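Long-range contacts in peptide chain release factor 2 (Thermus thermophilus, PDB 2IHR), which directs termination of translation at the stop codons UGA and UAA, its GGQ hydrolysis motif acting in the peptidyl-transferase centre of the ribosome: residues A[109-114]-A[212-217]; A[141-146]-A[339-344]; A[186-191]-A[201-206]; A[258-263]-A[273-278]. All coordinates share one frame; numbering follows the deposited sequence.

Interaction 1: residues A[109-114]-A[212-217]; sequences FPHAEK and PEVDEE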
loop_
_atom_site.group_PDB
_atom_site.type_symbol
_atom_site.label_atom_id
_atom_site.label_comp_id
_atom_site.label_asym_id
_atom_site.label_seq_id
_atom_site.Cartn_x
_atom_site.Cartn_y
_atom_site.Cartn_z
ATOM N N PHE A 109 6.416 -4.168 7.499
ATOM C CA PHE A 109 5.778 -3.573 8.665
ATOM C C PHE A 109 5.217 -4.662 9.629
ATOM O O PHE A 109 5.933 -5.017 10.612
ATOM C CB PHE A 109 4.785 -2.423 8.373
ATOM C CG PHE A 109 4.766 -1.916 6.944
ATOM C CD1 PHE A 109 3.596 -2.034 6.184
ATOM C CD2 PHE A 109 5.884 -1.353 6.351
ATOM C CE1 PHE A 109 3.529 -1.626 4.879
ATOM C CE2 PHE A 109 5.843 -0.918 4.998
ATOM C CZ PHE A 109 4.651 -1.060 4.269
ATOM N N PRO A 110 4.062 -5.310 9.404
ATOM C CA PRO A 110 2.820 -5.812 8.834
ATOM C C PRO A 110 2.633 -6.029 7.399
ATOM O O PRO A 110 3.502 -5.745 6.593
ATOM C CB PRO A 110 1.777 -4.887 9.454
ATOM C CG PRO A 110 2.204 -5.087 10.847
ATOM C CD PRO A 110 3.670 -4.705 10.709
ATOM N N HIS A 111 1.441 -6.552 7.144
ATOM C CA HIS A 111 0.920 -6.960 5.844
ATOM C C HIS A 111 1.391 -6.336 4.528
ATOM O O HIS A 111 0.740 -6.514 3.495
ATOM C CB HIS A 111 -0.595 -6.896 5.909
ATOM C CG HIS A 111 -1.172 -7.551 7.129
ATOM N ND1 HIS A 111 -1.437 -6.868 8.303
ATOM C CD2 HIS A 111 -1.534 -8.836 7.350
ATOM C CE1 HIS A 111 -1.940 -7.709 9.189
ATOM N NE2 HIS A 111 -2.008 -8.906 8.637
ATOM N N ALA A 112 2.500 -5.607 4.587
ATOM C CA ALA A 112 3.118 -4.964 3.455
ATOM C C ALA A 112 3.075 -5.865 2.220
ATOM O O ALA A 112 2.957 -5.402 1.080
ATOM C CB ALA A 112 4.539 -4.662 3.807
ATOM N N GLU A 113 3.182 -7.157 2.471
ATOM C CA GLU A 113 3.167 -8.193 1.453
ATOM C C GLU A 113 1.791 -8.408 0.783
ATOM O O GLU A 113 1.687 -8.748 -0.409
ATOM C CB GLU A 113 3.602 -9.466 2.148
ATOM C CG GLU A 113 3.095 -9.461 3.591
ATOM C CD GLU A 113 2.960 -10.841 4.176
ATOM O OE1 GLU A 113 2.939 -11.813 3.385
ATOM O OE2 GLU A 113 2.858 -10.953 5.421
ATOM N N LYS A 114 0.733 -8.225 1.562
ATOM C CA LYS A 114 -0.623 -8.451 1.073
ATOM C C LYS A 114 -1.150 -7.552 -0.036
ATOM O O LYS A 114 -0.676 -6.436 -0.247
ATOM C CB LYS A 114 -1.619 -8.436 2.250
ATOM C CG LYS A 114 -2.043 -9.835 2.749
ATOM C CD LYS A 114 -1.131 -10.382 3.859
ATOM C CE LYS A 114 -1.509 -11.814 4.271
ATOM N NZ LYS A 114 -1.006 -12.182 5.635
ATOM N N PRO A 212 -5.007 -3.559 4.155
ATOM C CA PRO A 212 -4.663 -4.789 3.406
ATOM C C PRO A 212 -5.678 -5.930 3.386
ATOM O O PRO A 212 -6.377 -6.152 4.392
ATOM C CB PRO A 212 -3.369 -5.249 4.069
ATOM C CG PRO A 212 -3.606 -4.900 5.510
ATOM C CD PRO A 212 -4.319 -3.509 5.462
ATOM N N GLU A 213 -5.749 -6.636 2.242
ATOM C CA GLU A 213 -6.602 -7.830 2.101
ATOM C C GLU A 213 -5.784 -8.987 2.685
ATOM O O GLU A 213 -4.919 -9.587 2.020
ATOM C CB GLU A 213 -6.937 -8.177 0.651
ATOM C CG GLU A 213 -6.957 -9.702 0.428
ATOM C CD GLU A 213 -7.553 -10.126 -0.897
ATOM O OE1 GLU A 213 -6.784 -10.436 -1.854
ATOM O OE2 GLU A 213 -8.809 -10.148 -0.963
ATOM N N VAL A 214 -6.074 -9.275 3.944
ATOM C CA VAL A 214 -5.435 -10.316 4.735
ATOM C C VAL A 214 -5.826 -11.764 4.386
ATOM O O VAL A 214 -6.517 -12.031 3.383
ATOM C CB VAL A 214 -5.745 -10.064 6.187
ATOM C CG1 VAL A 214 -5.250 -8.666 6.602
ATOM C CG2 VAL A 214 -7.223 -10.137 6.367
ATOM N N ASP A 215 -5.445 -12.688 5.260
ATOM C CA ASP A 215 -5.654 -14.097 4.985
ATOM C C ASP A 215 -6.868 -14.883 5.451
ATOM O O ASP A 215 -6.787 -16.104 5.573
ATOM C CB ASP A 215 -4.376 -14.849 5.371
ATOM C CG ASP A 215 -3.465 -14.035 6.290
ATOM O OD1 ASP A 215 -3.647 -12.802 6.459
ATOM O OD2 ASP A 215 -2.527 -14.632 6.841
ATOM N N GLU A 216 -7.980 -14.196 5.688
ATOM C CA GLU A 216 -9.250 -14.817 6.082
ATOM C C GLU A 216 -9.250 -15.830 7.216
ATOM O O GLU A 216 -10.313 -16.177 7.736
ATOM C CB GLU A 216 -9.919 -15.436 4.834
ATOM C CG GLU A 216 -9.226 -16.638 4.208
ATOM C CD GLU A 216 -9.911 -17.121 2.944
ATOM O OE1 GLU A 216 -9.314 -17.021 1.843
ATOM O OE2 GLU A 216 -11.056 -17.595 3.056
ATOM N N GLU A 217 -8.064 -16.335 7.542
ATOM C CA GLU A 217 -7.880 -17.297 8.614
ATOM C C GLU A 217 -7.728 -16.416 9.832
ATOM O O GLU A 217 -8.220 -16.737 10.931
ATOM C CB GLU A 217 -6.590 -18.112 8.441
ATOM C CG GLU A 217 -6.718 -19.302 7.514
ATOM C CD GLU A 217 -6.694 -18.912 6.041
ATOM O OE1 GLU A 217 -7.733 -19.022 5.354
ATOM O OE2 GLU A 217 -5.621 -18.492 5.569
#
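H111 and K114, the first and last residues of a type I beta turn, lean on P212 and V214, on strand 201-213 and the loop after it; the turn leads into strand 115-122, the antiparallel neighbour of that strand in the mixed sheet. The tight side is apolar and built on buried P212 and V214. P212 is a compact, stiff wedge whose CG lies 3.6 Å from H111 CB, the two side chains meeting roughly at right angles. The imidazole of H111 then turns one face to V214: CG1 sits 4.0 Å from the ring centroid and 22° off its normal, a CH-pi contact that a branched valine makes easily. V214 also touches Y284 of helix 268-294. K114 belongs to both sides of the contact. Its inner methylenes pack on the strand, with CG 3.0 Å from the carbonyl O of E213, and the bend at chi2 (90°) then carries the rest of the chain up to D215. On this looser side both partners, K114 and D215, are partly exposed, and charge takes over from shape: a long, flexible lysine can reach a carboxylate at the edge. The ammonium approaches D215 crosswise, in a salt bridge whose hydrogen bond is weak although NZ lies 2.8 Å from OD1.

Interaction 2: residues A[141-146]-A[339-344]; sequences TRFAER and GDLMDL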
loop_
_atom_site.group_PDB
_atom_site.type_symbol
_atom_site.label_atom_id
_atom_site.label_comp_id
_atom_site.label_asym_id
_atom_site.label_seq_id
_atom_site.Cartn_x
_atom_site.Cartn_y
_atom_site.Cartn_z
ATOM N N THR A 141 -4.674 3.125 -11.270
ATOM C CA THR A 141 -4.909 2.005 -12.154
ATOM C C THR A 141 -3.704 1.917 -13.072
ATOM O O THR A 141 -3.182 0.844 -13.295
ATOM C CB THR A 141 -6.204 2.199 -12.952
ATOM O OG1 THR A 141 -7.320 2.017 -12.077
ATOM C CG2 THR A 141 -6.322 1.175 -14.017
ATOM N N ARG A 142 -3.250 3.055 -13.591
ATOM C CA ARG A 142 -2.061 3.042 -14.447
ATOM C C ARG A 142 -0.866 2.588 -13.610
ATOM O O ARG A 142 0.044 1.925 -14.122
ATOM C CB ARG A 142 -1.738 4.438 -15.049
ATOM C CG ARG A 142 -2.639 4.932 -16.165
ATOM C CD ARG A 142 -2.334 4.187 -17.498
ATOM N NE ARG A 142 -1.031 4.545 -18.040
ATOM C CZ ARG A 142 0.045 3.768 -17.981
ATOM N NH1 ARG A 142 -0.058 2.561 -17.425
ATOM N NH2 ARG A 142 1.250 4.240 -18.372
ATOM N N PHE A 143 -0.856 2.954 -12.332
ATOM C CA PHE A 143 0.258 2.575 -11.467
ATOM C C PHE A 143 0.351 1.065 -11.381
ATOM O O PHE A 143 1.425 0.482 -11.516
ATOM C CB PHE A 143 0.082 3.119 -10.058
ATOM C CG PHE A 143 1.029 2.514 -9.072
ATOM C CD1 PHE A 143 2.399 2.792 -9.136
ATOM C CD2 PHE A 143 0.578 1.606 -8.130
ATOM C CE1 PHE A 143 3.314 2.161 -8.280
ATOM C CE2 PHE A 143 1.481 0.957 -7.255
ATOM C CZ PHE A 143 2.852 1.238 -7.341
ATOM N N ALA A 144 -0.788 0.438 -11.142
ATOM C CA ALA A 144 -0.847 -1.010 -11.036
ATOM C C ALA A 144 -0.389 -1.611 -12.370
ATOM O O ALA A 144 0.471 -2.478 -12.426
ATOM C CB ALA A 144 -2.282 -1.430 -10.717
ATOM N N GLU A 145 -0.992 -1.110 -13.432
ATOM C CA GLU A 145 -0.717 -1.496 -14.804
ATOM C C GLU A 145 0.791 -1.679 -14.995
ATOM O O GLU A 145 1.256 -2.776 -15.284
ATOM C CB GLU A 145 -1.235 -0.368 -15.711
ATOM C CG GLU A 145 -1.736 -0.714 -17.096
ATOM C CD GLU A 145 -2.721 0.360 -17.628
ATOM O OE1 GLU A 145 -3.827 0.535 -17.021
ATOM O OE2 GLU A 145 -2.387 1.029 -18.647
ATOM N N ARG A 146 1.544 -0.597 -14.813
ATOM C CA ARG A 146 2.985 -0.608 -14.993
ATOM C C ARG A 146 3.794 -1.322 -13.919
ATOM O O ARG A 146 5.030 -1.310 -13.921
ATOM C CB ARG A 146 3.506 0.833 -15.192
ATOM C CG ARG A 146 3.163 1.854 -14.097
ATOM C CD ARG A 146 3.880 3.210 -14.317
ATOM N NE ARG A 146 3.242 4.088 -15.313
ATOM C CZ ARG A 146 3.899 5.059 -15.962
ATOM N NH1 ARG A 146 5.193 5.261 -15.729
ATOM N NH2 ARG A 146 3.277 5.864 -16.818
ATOM N N GLY A 339 0.837 7.158 -13.617
ATOM C CA GLY A 339 1.312 5.973 -12.970
ATOM C C GLY A 339 2.697 6.033 -12.373
ATOM O O GLY A 339 3.017 5.319 -11.391
ATOM N N ASP A 340 3.562 6.861 -12.931
ATOM C CA ASP A 340 4.923 6.877 -12.405
ATOM C C ASP A 340 4.983 7.423 -10.954
ATOM O O ASP A 340 5.263 8.615 -10.729
ATOM C CB ASP A 340 5.768 7.674 -13.394
ATOM C CG ASP A 340 7.171 7.990 -12.889
ATOM O OD1 ASP A 340 7.757 7.150 -12.126
ATOM O OD2 ASP A 340 7.676 9.087 -13.287
ATOM N N LEU A 341 4.775 6.533 -9.979
ATOM C CA LEU A 341 4.761 6.899 -8.561
ATOM C C LEU A 341 5.895 6.457 -7.638
ATOM O O LEU A 341 6.025 6.951 -6.493
ATOM C CB LEU A 341 3.494 6.347 -7.930
ATOM C CG LEU A 341 2.169 6.734 -8.526
ATOM C CD1 LEU A 341 1.015 6.002 -7.766
ATOM C CD2 LEU A 341 2.091 8.227 -8.517
ATOM N N MET A 342 6.718 5.535 -8.100
ATOM C CA MET A 342 7.731 4.998 -7.230
ATOM C C MET A 342 8.536 5.917 -6.355
ATOM O O MET A 342 8.755 5.622 -5.185
ATOM C CB MET A 342 8.666 4.100 -8.033
ATOM C CG MET A 342 8.011 2.803 -8.477
ATOM S SD MET A 342 7.148 1.895 -7.145
ATOM C CE MET A 342 8.317 1.943 -5.806
ATOM N N ASP A 343 8.996 7.029 -6.887
ATOM C CA ASP A 343 9.840 7.902 -6.083
ATOM C C ASP A 343 9.075 8.611 -4.984
ATOM O O ASP A 343 9.656 8.991 -3.958
ATOM C CB ASP A 343 10.602 8.889 -6.993
ATOM C CG ASP A 343 9.710 9.963 -7.643
ATOM O OD1 ASP A 343 8.493 9.749 -7.886
ATOM O OD2 ASP A 343 10.267 11.057 -7.938
ATOM N N LEU A 344 7.768 8.766 -5.190
ATOM C CA LEU A 344 6.910 9.405 -4.210
ATOM C C LEU A 344 6.608 8.391 -3.123
ATOM O O LEU A 344 6.459 8.731 -1.945
ATOM C CB LEU A 344 5.616 9.900 -4.885
ATOM C CG LEU A 344 5.720 11.287 -5.570
ATOM C CD1 LEU A 344 4.541 11.475 -6.490
ATOM C CD2 LEU A 344 5.808 12.413 -4.474
#
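F143 and G339 bring the two backbones within 3.9 Å, CA to CA. The apolar contacts gather round the phenylalanine ring. L341 CD1 comes obliquely against it, 3.7 Å from F143 CG, while M342 makes a Met-aromatic contact at the edge, its SD 4.0 Å from F143 CE1. With CG anti to the backbone N (chi1 167°), the ring lies beside these partners. The carbonyl O of G339 also meets the ring edge, in its plane, 3.4 Å from CD1. Stacking comes next: the R146 guanidinium lies flat over the peptide linking G339 to D340, with CZ 3.5 Å from D340 N. Glycine suits this narrow spot, having no side chain between the peptide and the helix and tolerating a phi of 120° as the C-prime residue of a Schellman motif. The charges find partners beside the contact. R142 and R146 both form salt bridges with D338, which draws their guanidinium groups together, and R142 NH1 also pairs with E145 OE2 at 3.0 Å; D340 turns instead to R330. The end of helix 127-145 is thus joined to the link between helices 333-336 and 342-353, where L341 also touches V336, M139 and Y140.

Interaction 3: residues A[186-191]-A[201-206]; sequences VHRLVR and RHTSFA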
loop_
_atom_site.group_PDB
_atom_site.type_symbol
_atom_site.label_atom_id
_atom_site.label_comp_id
_atom_site.label_asym_id
_atom_site.label_seq_id
_atom_site.Cartn_x
_atom_site.Cartn_y
_atom_site.Cartn_z
ATOM N N VAL A 186 -5.337 12.678 2.123
ATOM C CA VAL A 186 -6.115 13.594 1.288
ATOM C C VAL A 186 -5.258 14.176 0.141
ATOM O O VAL A 186 -4.097 14.546 0.314
ATOM C CB VAL A 186 -6.753 14.733 2.151
ATOM C CG1 VAL A 186 -7.588 15.664 1.273
ATOM C CG2 VAL A 186 -7.643 14.124 3.204
ATOM N N HIS A 187 -5.842 14.274 -1.035
ATOM C CA HIS A 187 -5.088 14.748 -2.169
ATOM C C HIS A 187 -5.706 16.011 -2.696
ATOM O O HIS A 187 -6.924 16.059 -2.942
ATOM C CB HIS A 187 -5.056 13.628 -3.246
ATOM C CG HIS A 187 -4.240 12.433 -2.846
ATOM N ND1 HIS A 187 -3.018 12.140 -3.405
ATOM C CD2 HIS A 187 -4.477 11.443 -1.945
ATOM C CE1 HIS A 187 -2.540 11.021 -2.888
ATOM N NE2 HIS A 187 -3.409 10.577 -1.995
ATOM N N ARG A 188 -4.889 17.052 -2.876
ATOM C CA ARG A 188 -5.427 18.321 -3.374
ATOM C C ARG A 188 -5.036 18.672 -4.820
ATOM O O ARG A 188 -3.864 18.540 -5.226
ATOM C CB ARG A 188 -5.017 19.453 -2.445
ATOM C CG ARG A 188 -5.513 20.773 -2.895
ATOM C CD ARG A 188 -5.175 21.842 -1.922
ATOM N NE ARG A 188 -3.763 22.173 -1.954
ATOM C CZ ARG A 188 -3.311 23.402 -2.185
ATOM N NH1 ARG A 188 -4.171 24.385 -2.398
ATOM N NH2 ARG A 188 -2.003 23.650 -2.195
ATOM N N LEU A 189 -6.040 19.143 -5.566
ATOM C CA LEU A 189 -5.927 19.532 -6.962
ATOM C C LEU A 189 -6.179 21.007 -7.193
ATOM O O LEU A 189 -7.178 21.556 -6.769
ATOM C CB LEU A 189 -6.930 18.732 -7.800
ATOM C CG LEU A 189 -6.738 18.536 -9.335
ATOM C CD1 LEU A 189 -7.816 19.293 -10.062
ATOM C CD2 LEU A 189 -5.377 18.939 -9.792
ATOM N N VAL A 190 -5.259 21.646 -7.882
ATOM C CA VAL A 190 -5.387 23.052 -8.204
ATOM C C VAL A 190 -5.207 23.263 -9.707
ATOM O O VAL A 190 -4.199 22.827 -10.308
ATOM C CB VAL A 190 -4.327 23.864 -7.481
ATOM C CG1 VAL A 190 -4.641 25.323 -7.605
ATOM C CG2 VAL A 190 -4.236 23.403 -6.031
ATOM N N ARG A 191 -6.203 23.914 -10.301
ATOM C CA ARG A 191 -6.212 24.242 -11.732
ATOM C C ARG A 191 -7.535 24.875 -12.031
ATOM O O ARG A 191 -8.438 24.892 -11.183
ATOM C CB ARG A 191 -6.128 22.991 -12.616
ATOM C CG ARG A 191 -7.374 22.148 -12.529
ATOM C CD ARG A 191 -7.433 21.011 -13.525
ATOM N NE ARG A 191 -8.723 20.351 -13.378
ATOM C CZ ARG A 191 -9.062 19.221 -13.980
ATOM N NH1 ARG A 191 -8.184 18.610 -14.780
ATOM N NH2 ARG A 191 -10.290 18.720 -13.805
ATOM N N ARG A 201 -9.020 29.562 -11.086
ATOM C CA ARG A 201 -8.398 28.382 -10.475
ATOM C C ARG A 201 -9.355 27.795 -9.438
ATOM O O ARG A 201 -9.912 28.518 -8.607
ATOM C CB ARG A 201 -7.087 28.718 -9.718
ATOM C CG ARG A 201 -6.160 29.796 -10.301
ATOM C CD ARG A 201 -4.780 29.240 -10.792
ATOM N NE ARG A 201 -4.050 28.366 -9.845
ATOM C CZ ARG A 201 -3.089 28.752 -9.001
ATOM N NH1 ARG A 201 -2.713 30.024 -8.953
ATOM N NH2 ARG A 201 -2.471 27.855 -8.229
ATOM N N HIS A 202 -9.557 26.489 -9.486
ATOM C CA HIS A 202 -10.401 25.844 -8.497
ATOM C C HIS A 202 -9.482 25.010 -7.639
ATOM O O HIS A 202 -8.330 24.731 -7.990
ATOM C CB HIS A 202 -11.454 24.934 -9.127
ATOM C CG HIS A 202 -12.674 25.658 -9.612
ATOM N ND1 HIS A 202 -12.605 26.800 -10.388
ATOM C CD2 HIS A 202 -13.993 25.372 -9.482
ATOM C CE1 HIS A 202 -13.828 27.182 -10.714
ATOM N NE2 HIS A 202 -14.689 26.333 -10.179
ATOM N N THR A 203 -9.995 24.636 -6.487
ATOM C CA THR A 203 -9.239 23.819 -5.575
ATOM C C THR A 203 -10.200 22.703 -5.303
ATOM O O THR A 203 -11.372 22.959 -5.092
ATOM C CB THR A 203 -8.884 24.602 -4.323
ATOM O OG1 THR A 203 -8.123 25.774 -4.702
ATOM C CG2 THR A 203 -8.084 23.731 -3.383
ATOM N N SER A 204 -9.708 21.469 -5.360
ATOM C CA SER A 204 -10.560 20.305 -5.190
ATOM C C SER A 204 -9.853 19.320 -4.312
ATOM O O SER A 204 -8.625 19.397 -4.147
ATOM C CB SER A 204 -10.824 19.647 -6.534
ATOM O OG SER A 204 -11.545 20.491 -7.400
ATOM N N PHE A 205 -10.614 18.404 -3.727
ATOM C CA PHE A 205 -10.025 17.402 -2.847
ATOM C C PHE A 205 -10.712 16.091 -3.059
ATOM O O PHE A 205 -11.834 16.047 -3.551
ATOM C CB PHE A 205 -10.214 17.770 -1.369
ATOM C CG PHE A 205 -9.528 19.037 -0.975
ATOM C CD1 PHE A 205 -10.107 20.274 -1.278
ATOM C CD2 PHE A 205 -8.250 19.000 -0.426
ATOM C CE1 PHE A 205 -9.416 21.460 -1.055
ATOM C CE2 PHE A 205 -7.553 20.173 -0.198
ATOM C CZ PHE A 205 -8.139 21.411 -0.517
ATOM N N ALA A 206 -10.017 15.029 -2.681
ATOM C CA ALA A 206 -10.530 13.655 -2.745
ATOM C C ALA A 206 -9.651 12.973 -1.726
ATOM O O ALA A 206 -8.506 13.353 -1.594
ATOM C CB ALA A 206 -10.329 13.050 -4.127
HETATM O O HOH W 1 -9.594 21.991 -8.466
#
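R188 and F205 face each other as a non-hydrogen-bonded pair, their side chains lying alongside and pointing the same way. From its CB, 3.5 Å from F205 CE2, the arginine runs out extended as far as CD (chi1 179°), which keeps CB, CG and CD beside F205 CE2 and CZ: CG is 3.4 Å from CE2, and CD 3.3 Å from F205 CZ. At chi3 the chain bends, NE reaches a hydrogen bond with S313 OG, and the guanidinium settles with V190 CG2 over one face and T203 CG2 at its edge. Its plane is only 23° from that of the phenylalanine ring. A long side chain, greasy along its stem and polar at its tip, suits this partly exposed face, where V186 CG1 closes on the ring edge at F205 CD2. All this rides on a beta hairpin, the antiparallel strands 185-190 and 201-213, with 185-190 also bordered by strand 312-315. Paired backbone bonds join H187 to A206, L189 to S204 and R191 to H202; the L189 N to S204 O bond is 3.0 Å long and nearly straight (176°). The face bearing H187, L189, R191 and S204 lies against helix 127-145. There apolar L189 packs on W132, small S204 touches E128, H187 hydrogen-bonds E183 O and Y314 OH, and R191 is long enough for salt bridges with E128 and D131. H187 O accepts both A206 N and the indole NE1 of W132. A water donates to L189 O at 3.0 Å and hydrogen-bonds S204 OG at 2.7 Å, tying the short serine hydroxyl to the opposite strand.

Interaction 4: residues A[258-263]-A[273-278]; sequences ITVTCQ and ELALKI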
loop_
_atom_site.group_PDB
_atom_site.type_symbol
_atom_site.label_atom_id
_atom_site.label_comp_id
_atom_site.label_asym_id
_atom_site.label_seq_id
_atom_site.Cartn_x
_atom_site.Cartn_y
_atom_site.Cartn_z
ATOM N N ILE A 258 -21.187 -1.147 8.543
ATOM C CA ILE A 258 -20.205 -1.248 7.479
ATOM C C ILE A 258 -20.929 -1.897 6.301
ATOM O O ILE A 258 -21.679 -2.848 6.479
ATOM C CB ILE A 258 -18.992 -2.124 7.913
ATOM C CG1 ILE A 258 -18.219 -1.395 9.005
ATOM C CG2 ILE A 258 -18.061 -2.429 6.716
ATOM C CD1 ILE A 258 -16.917 -2.053 9.388
ATOM N N THR A 259 -20.746 -1.366 5.102
ATOM C CA THR A 259 -21.398 -1.971 3.959
ATOM C C THR A 259 -20.443 -2.035 2.775
ATOM O O THR A 259 -19.599 -1.162 2.601
ATOM C CB THR A 259 -22.701 -1.222 3.592
ATOM O OG1 THR A 259 -22.553 -0.543 2.341
ATOM C CG2 THR A 259 -23.057 -0.220 4.674
ATOM N N VAL A 260 -20.579 -3.094 1.982
ATOM C CA VAL A 260 -19.742 -3.337 0.813
ATOM C C VAL A 260 -20.599 -3.759 -0.379
ATOM O O VAL A 260 -21.342 -4.731 -0.290
ATOM C CB VAL A 260 -18.737 -4.492 1.069
ATOM C CG1 VAL A 260 -17.880 -4.734 -0.169
ATOM C CG2 VAL A 260 -17.887 -4.216 2.296
ATOM N N THR A 261 -20.476 -3.034 -1.490
ATOM C CA THR A 261 -21.200 -3.328 -2.718
ATOM C C THR A 261 -20.198 -3.882 -3.744
ATOM O O THR A 261 -19.024 -3.545 -3.703
ATOM C CB THR A 261 -21.864 -2.084 -3.194
ATOM O OG1 THR A 261 -22.563 -1.506 -2.080
ATOM C CG2 THR A 261 -22.829 -2.407 -4.320
ATOM N N CYS A 262 -20.644 -4.731 -4.658
ATOM C CA CYS A 262 -19.703 -5.338 -5.582
ATOM C C CYS A 262 -20.268 -5.863 -6.870
ATOM O O CYS A 262 -20.882 -6.920 -6.887
ATOM C CB CYS A 262 -18.988 -6.490 -4.895
ATOM S SG CYS A 262 -17.878 -7.464 -5.985
ATOM N N GLN A 263 -20.015 -5.132 -7.949
ATOM C CA GLN A 263 -20.462 -5.492 -9.286
ATOM C C GLN A 263 -19.282 -5.984 -10.128
ATOM O O GLN A 263 -19.318 -5.762 -11.345
ATOM C CB GLN A 263 -21.048 -4.259 -10.008
ATOM C CG GLN A 263 -21.389 -3.083 -9.094
ATOM C CD GLN A 263 -21.057 -1.718 -9.701
ATOM O OE1 GLN A 263 -21.696 -0.705 -9.373
ATOM N NE2 GLN A 263 -20.043 -1.681 -10.573
ATOM N N GLU A 273 -18.912 -13.331 -2.705
ATOM C CA GLU A 273 -17.668 -13.804 -2.146
ATOM C C GLU A 273 -16.695 -12.641 -1.944
ATOM O O GLU A 273 -16.127 -12.480 -0.861
ATOM C CB GLU A 273 -17.068 -14.878 -3.065
ATOM C CG GLU A 273 -15.676 -15.311 -2.659
ATOM C CD GLU A 273 -15.008 -16.180 -3.701
ATOM O OE1 GLU A 273 -15.285 -15.991 -4.921
ATOM O OE2 GLU A 273 -14.191 -17.038 -3.293
ATOM N N LEU A 274 -16.520 -11.828 -2.985
ATOM C CA LEU A 274 -15.611 -10.687 -2.929
ATOM C C LEU A 274 -16.092 -9.686 -1.880
ATOM O O LEU A 274 -15.333 -9.313 -0.984
ATOM C CB LEU A 274 -15.537 -10.019 -4.308
ATOM C CG LEU A 274 -14.452 -8.979 -4.596
ATOM C CD1 LEU A 274 -13.069 -9.625 -4.650
ATOM C CD2 LEU A 274 -14.763 -8.319 -5.909
ATOM N N ALA A 275 -17.355 -9.272 -1.998
ATOM C CA ALA A 275 -17.976 -8.299 -1.083
ATOM C C ALA A 275 -17.699 -8.637 0.350
ATOM O O ALA A 275 -17.530 -7.741 1.200
ATOM C CB ALA A 275 -19.490 -8.253 -1.285
ATOM N N LEU A 276 -17.668 -9.944 0.606
ATOM C CA LEU A 276 -17.440 -10.487 1.944
ATOM C C LEU A 276 -15.969 -10.552 2.303
ATOM O O LEU A 276 -15.605 -10.460 3.480
ATOM C CB LEU A 276 -18.056 -11.893 2.041
ATOM C CG LEU A 276 -19.581 -12.090 2.045
ATOM C CD1 LEU A 276 -19.848 -13.566 1.873
ATOM C CD2 LEU A 276 -20.216 -11.582 3.355
ATOM N N LYS A 277 -15.132 -10.729 1.280
ATOM C CA LYS A 277 -13.688 -10.806 1.449
ATOM C C LYS A 277 -13.205 -9.397 1.814
ATOM O O LYS A 277 -12.357 -9.235 2.702
ATOM C CB LYS A 277 -13.030 -11.318 0.162
ATOM C CG LYS A 277 -12.018 -12.427 0.442
ATOM C CD LYS A 277 -11.290 -12.886 -0.807
ATOM C CE LYS A 277 -12.237 -13.559 -1.762
ATOM N NZ LYS A 277 -11.499 -14.498 -2.638
ATOM N N ILE A 278 -13.759 -8.387 1.136
ATOM C CA ILE A 278 -13.438 -6.991 1.445
ATOM C C ILE A 278 -13.989 -6.667 2.834
ATOM O O ILE A 278 -13.235 -6.276 3.725
ATOM C CB ILE A 278 -14.056 -5.942 0.430
ATOM C CG1 ILE A 278 -13.157 -5.750 -0.804
ATOM C CG2 ILE A 278 -14.102 -4.558 1.093
ATOM C CD1 ILE A 278 -13.157 -6.843 -1.798
#
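The carbonyl O of L274 accepts the amide of I278, N to O 2.8 Å, and more weakly that of K277, an intrahelical grip that sets L274 and I278 one turn apart, L274 aimed at C262 and I278 at V260. No hydrogen bond crosses between helix and strand; side chains make the contact. C262 points its sulfur at the helix, anti to the backbone N (chi1 174°), and SG presses tightly on L274 CD2 at 3.2 Å. Between the larger groups A275 offers a lone methyl: its CB is 4.0 Å from C262 CB and equally far from V260 CG1, and so small a residue lets the strand come close. V260 CG1 also rests 3.3 Å from the carbonyl O of A275. Helix 268-294 here covers a three-stranded antiparallel sheet, the two short axes passing 7.7 Å apart at 146°, in the domain whose loop between strands 227-232 and 248-253 carries Q240 of the GGQ motif. Further along, the branched ends of V260 and I278 meet obliquely, CG2 to CG2 at 4.0 Å, filling the buried interface with beta-branched bulk. L274 and I278 also touch V154 of strand 150-158, bringing an edge strand of the mixed sheet against the same helix.

Following the chain from the N terminus, residues 109-114 open interaction 1 and 141-146 open interaction 2. The hairpin of interaction 3 then forms and closes locally, within both larger loops. When 212-217 is reached, interaction 1 closes near the end of strand 201-213, the strand that also serves interaction 3. Interaction 4 follows in series, 258-263 meeting 273-278, and lies wholly inside the span of interaction 2, which closes last at 339-344. Interactions 1 and 2 therefore cross. Interactions 1 and 4 touch, E213 OE2 lying 3.7 Å from K277 CD, which links the mixed sheet with the three-stranded sheet's helix; interaction 2 ties the C-terminal helical segments to helix 127-145.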